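Local atomic coordinates of putative NADH Oxidase (PDB entry 3E10), a protein that binds flavin mononucleotide and, as a member of the nitroreductase family, probably acts as an FMN-dependent oxidoreductase. Residues A97-L101 / F139-S143. Sequence-based numbering, arbitrary orientation.
Sequences AENIL and FCVIS
Ala97, Ile100 and Leu101 of the helical segment 97-101 pack against the strand segment 139-143; the axes of these two short segments run nearly parallel (3°), 10.3 Å apart at closest approach. Ala97 and Ile142 form the nearest backbone pair, their CA atoms separated by 7.8 Å. No hydrogen bond crosses the interface; it is apolar and fully buried, near the centre of the chain.

On the strand side Ile142 supplies most of the contact, its longer branch going to Ala97 and Ile100 and its shorter one to Leu101. CG1 stands beside the backbone N and anti to the carbonyl carbon (chi1 -62°), and with CD1 extended beyond it (chi2 171°) the longer branch reaches the helix. There CD1 meets CB of Ala97 at 4.1 Å and lies 3.9 Å from CG2 of Ile100, while CB and CD1 of Ile100 come equally near. This single methyl therefore abuts the branch point and both arms of Ile100 as the two side chains cross at a slant. The shorter branch meets Leu101, whose CD2 lies 3.9 Å from CG2 of Ile142.

Toward the start of the strand segment, the small Ala97 methyl is approached by two further groups. CE2 of Phe139 lies 4.4 Å from CB of Ala97, and this methyl sits at the ring's edge, near its plane, so this is not a face-on CH-pi contact. SG of Cys140 also comes within 4.4 Å of CB of Ala97. Both residues point to the helix because Phe139 and Cys140 together oppose Leu76 in a classic beta bulge, which interrupts the usual reversal of direction between successive strand residues.

The interface joins helix 89-106 to an inner strand of the antiparallel sheet, the helix-on-sheet core of the nitroreductase fold; FMN lies about 6 Å from the Phe139 side chain, and Leu101 adjoins the FMN-binding Arg8.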
ATOM      1  N   ALA B  97       3.665   3.827  -2.101  1.00  4.92           N
ATOM      2  CA  ALA B  97       4.945   3.128  -1.934  1.00  4.77           C
ATOM      3  C   ALA B  97       4.898   1.730  -2.532  1.00  4.02           C
ATOM      4  O   ALA B  97       5.810   1.312  -3.243  1.00  6.11           O
ATOM      5  CB  ALA B  97       5.305   3.048  -0.426  1.00  6.00           C
ATOM      6  N   GLU B  98       3.802   1.020  -2.260  1.00  5.25           N
ATOM      7  CA  GLU B  98       3.655  -0.333  -2.765  1.00  5.61           C
ATOM      8  C   GLU B  98       3.604  -0.296  -4.285  1.00  5.42           C
ATOM      9  O   GLU B  98       4.186  -1.163  -4.931  1.00  5.93           O
ATOM     10  CB  GLU B  98       2.422  -1.028  -2.158  1.00  7.18           C
ATOM     11  CG  GLU B  98       2.200  -2.492  -2.632  1.00  5.91           C
ATOM     12  CD  GLU B  98       3.328  -3.465  -2.275  1.00  6.76           C
ATOM     13  OE1 GLU B  98       4.339  -3.056  -1.674  1.00  8.23           O
ATOM     14  OE2 GLU B  98       3.205  -4.672  -2.638  1.00  6.88           O
ATOM     15  N   ASN B  99       2.916   0.697  -4.858  1.00  4.94           N
ATOM     16  CA  ASN B  99       2.936   0.802  -6.315  1.00  5.11           C
ATOM     17  C   ASN B  99       4.359   0.990  -6.863  1.00  5.67           C
ATOM     18  O   ASN B  99       4.725   0.442  -7.911  1.00  5.99           O
ATOM     19  CB  ASN B  99       2.049   1.926  -6.817  1.00  5.51           C
ATOM     20  CG  ASN B  99       0.584   1.541  -6.898  1.00  5.77           C
ATOM     21  OD1 ASN B  99       0.152   0.472  -6.423  1.00  6.14           O
ATOM     22  ND2 ASN B  99      -0.203   2.430  -7.515  1.00  6.34           N
ATOM     23  N   ILE B 100       5.134   1.848  -6.208  1.00  4.99           N
ATOM     24  CA  ILE B 100       6.551   2.015  -6.628  1.00  3.97           C
ATOM     25  C   ILE B 100       7.306   0.698  -6.589  1.00  4.40           C
ATOM     26  O   ILE B 100       8.053   0.361  -7.514  1.00  6.08           O
ATOM     27  CB  ILE B 100       7.271   3.114  -5.795  1.00  4.52           C
ATOM     28  CG1 ILE B 100       6.620   4.496  -6.021  1.00  5.93           C
ATOM     29  CG2 ILE B 100       8.748   3.128  -6.076  1.00  6.28           C
ATOM     30  CD1 ILE B 100       7.124   5.559  -5.057  1.00  7.66           C
ATOM     31  N   LEU B 101       7.161  -0.026  -5.470  1.00  4.80           N
ATOM     32  CA  LEU B 101       7.903  -1.261  -5.334  1.00  6.19           C
ATOM     33  C   LEU B 101       7.503  -2.241  -6.427  1.00  5.28           C
ATOM     34  O   LEU B 101       8.357  -2.960  -6.955  1.00  6.07           O
ATOM     35  CB  LEU B 101       7.652  -1.878  -3.967  1.00  5.76           C
ATOM     36  CG  LEU B 101       8.090  -1.078  -2.743  1.00  5.23           C
ATOM     37  CD1 LEU B 101       7.703  -1.861  -1.493  1.00  7.49           C
ATOM     38  CD2 LEU B 101       9.610  -0.714  -2.758  1.00  6.12           C
ATOM     39  N   PHE B 139       7.362  10.620   4.877  1.00  6.22           N
ATOM     40  CA  PHE B 139       6.701   9.327   4.986  1.00  5.97           C
ATOM     41  C   PHE B 139       7.685   8.147   4.988  1.00  4.63           C
ATOM     42  O   PHE B 139       7.735   7.356   5.930  1.00  5.67           O
ATOM     43  CB  PHE B 139       5.637   9.132   3.906  1.00  5.12           C
ATOM     44  CG  PHE B 139       4.981   7.777   3.994  1.00  5.65           C
ATOM     45  CD1 PHE B 139       4.125   7.479   5.032  1.00  6.98           C
ATOM     46  CD2 PHE B 139       5.297   6.759   3.104  1.00  7.23           C
ATOM     47  CE1 PHE B 139       3.539   6.233   5.135  1.00  5.48           C
ATOM     48  CE2 PHE B 139       4.720   5.488   3.228  1.00  7.00           C
ATOM     49  CZ  PHE B 139       3.853   5.227   4.225  1.00  6.33           C
ATOM     50  N   CYS B 140       8.483   8.035   3.931  1.00  4.93           N
ATOM     51  CA  CYS B 140       9.459   6.966   3.824  1.00  5.17           C
ATOM     52  C   CYS B 140      10.478   7.352   2.766  1.00  5.71           C
ATOM     53  O   CYS B 140      10.305   8.353   2.056  1.00  7.63           O
ATOM     54  CB  CYS B 140       8.809   5.616   3.483  1.00  5.50           C
ATOM     55  SG  CYS B 140       8.327   5.389   1.750  1.00  7.36           S
ATOM     56  N   VAL B 141      11.523   6.552   2.664  1.00  5.96           N
ATOM     57  CA  VAL B 141      12.458   6.635   1.536  1.00  5.77           C
ATOM     58  C   VAL B 141      12.454   5.280   0.860  1.00  6.79           C
ATOM     59  O   VAL B 141      12.413   4.258   1.530  1.00  7.96           O
ATOM     60  CB  VAL B 141      13.875   6.993   1.990  1.00  7.08           C
ATOM     61  CG1 VAL B 141      14.835   7.027   0.794  1.00  8.19           C
ATOM     62  CG2 VAL B 141      13.913   8.307   2.791  1.00  8.12           C
ATOM     63  N   ILE B 142      12.483   5.278  -0.485  1.00  6.55           N
ATOM     64  CA  ILE B 142      12.653   4.040  -1.257  1.00  7.10           C
ATOM     65  C   ILE B 142      14.007   4.107  -1.976  1.00  7.17           C
ATOM     66  O   ILE B 142      14.258   5.041  -2.734  1.00  7.55           O
ATOM     67  CB  ILE B 142      11.491   3.818  -2.225  1.00  8.09           C
ATOM     68  CG1 ILE B 142      10.160   3.659  -1.446  1.00  7.52           C
ATOM     69  CG2 ILE B 142      11.728   2.544  -3.081  1.00  9.06           C
ATOM     70  CD1 ILE B 142       8.952   3.635  -2.263  1.00  8.71           C
ATOM     71  N   SER B 143      14.886   3.165  -1.661  1.00  6.58           N
ATOM     72  CA  SER B 143      16.151   3.071  -2.381  1.00  7.32           C
ATOM     73  C   SER B 143      15.909   2.129  -3.556  1.00  7.78           C
ATOM     74  O   SER B 143      15.166   1.151  -3.426  1.00  8.28           O
ATOM     75  CB  SER B 143      17.296   2.590  -1.503  1.00 10.61           C
ATOM     76  OG  SER B 143      17.003   1.369  -0.941  1.00 11.13           O
TER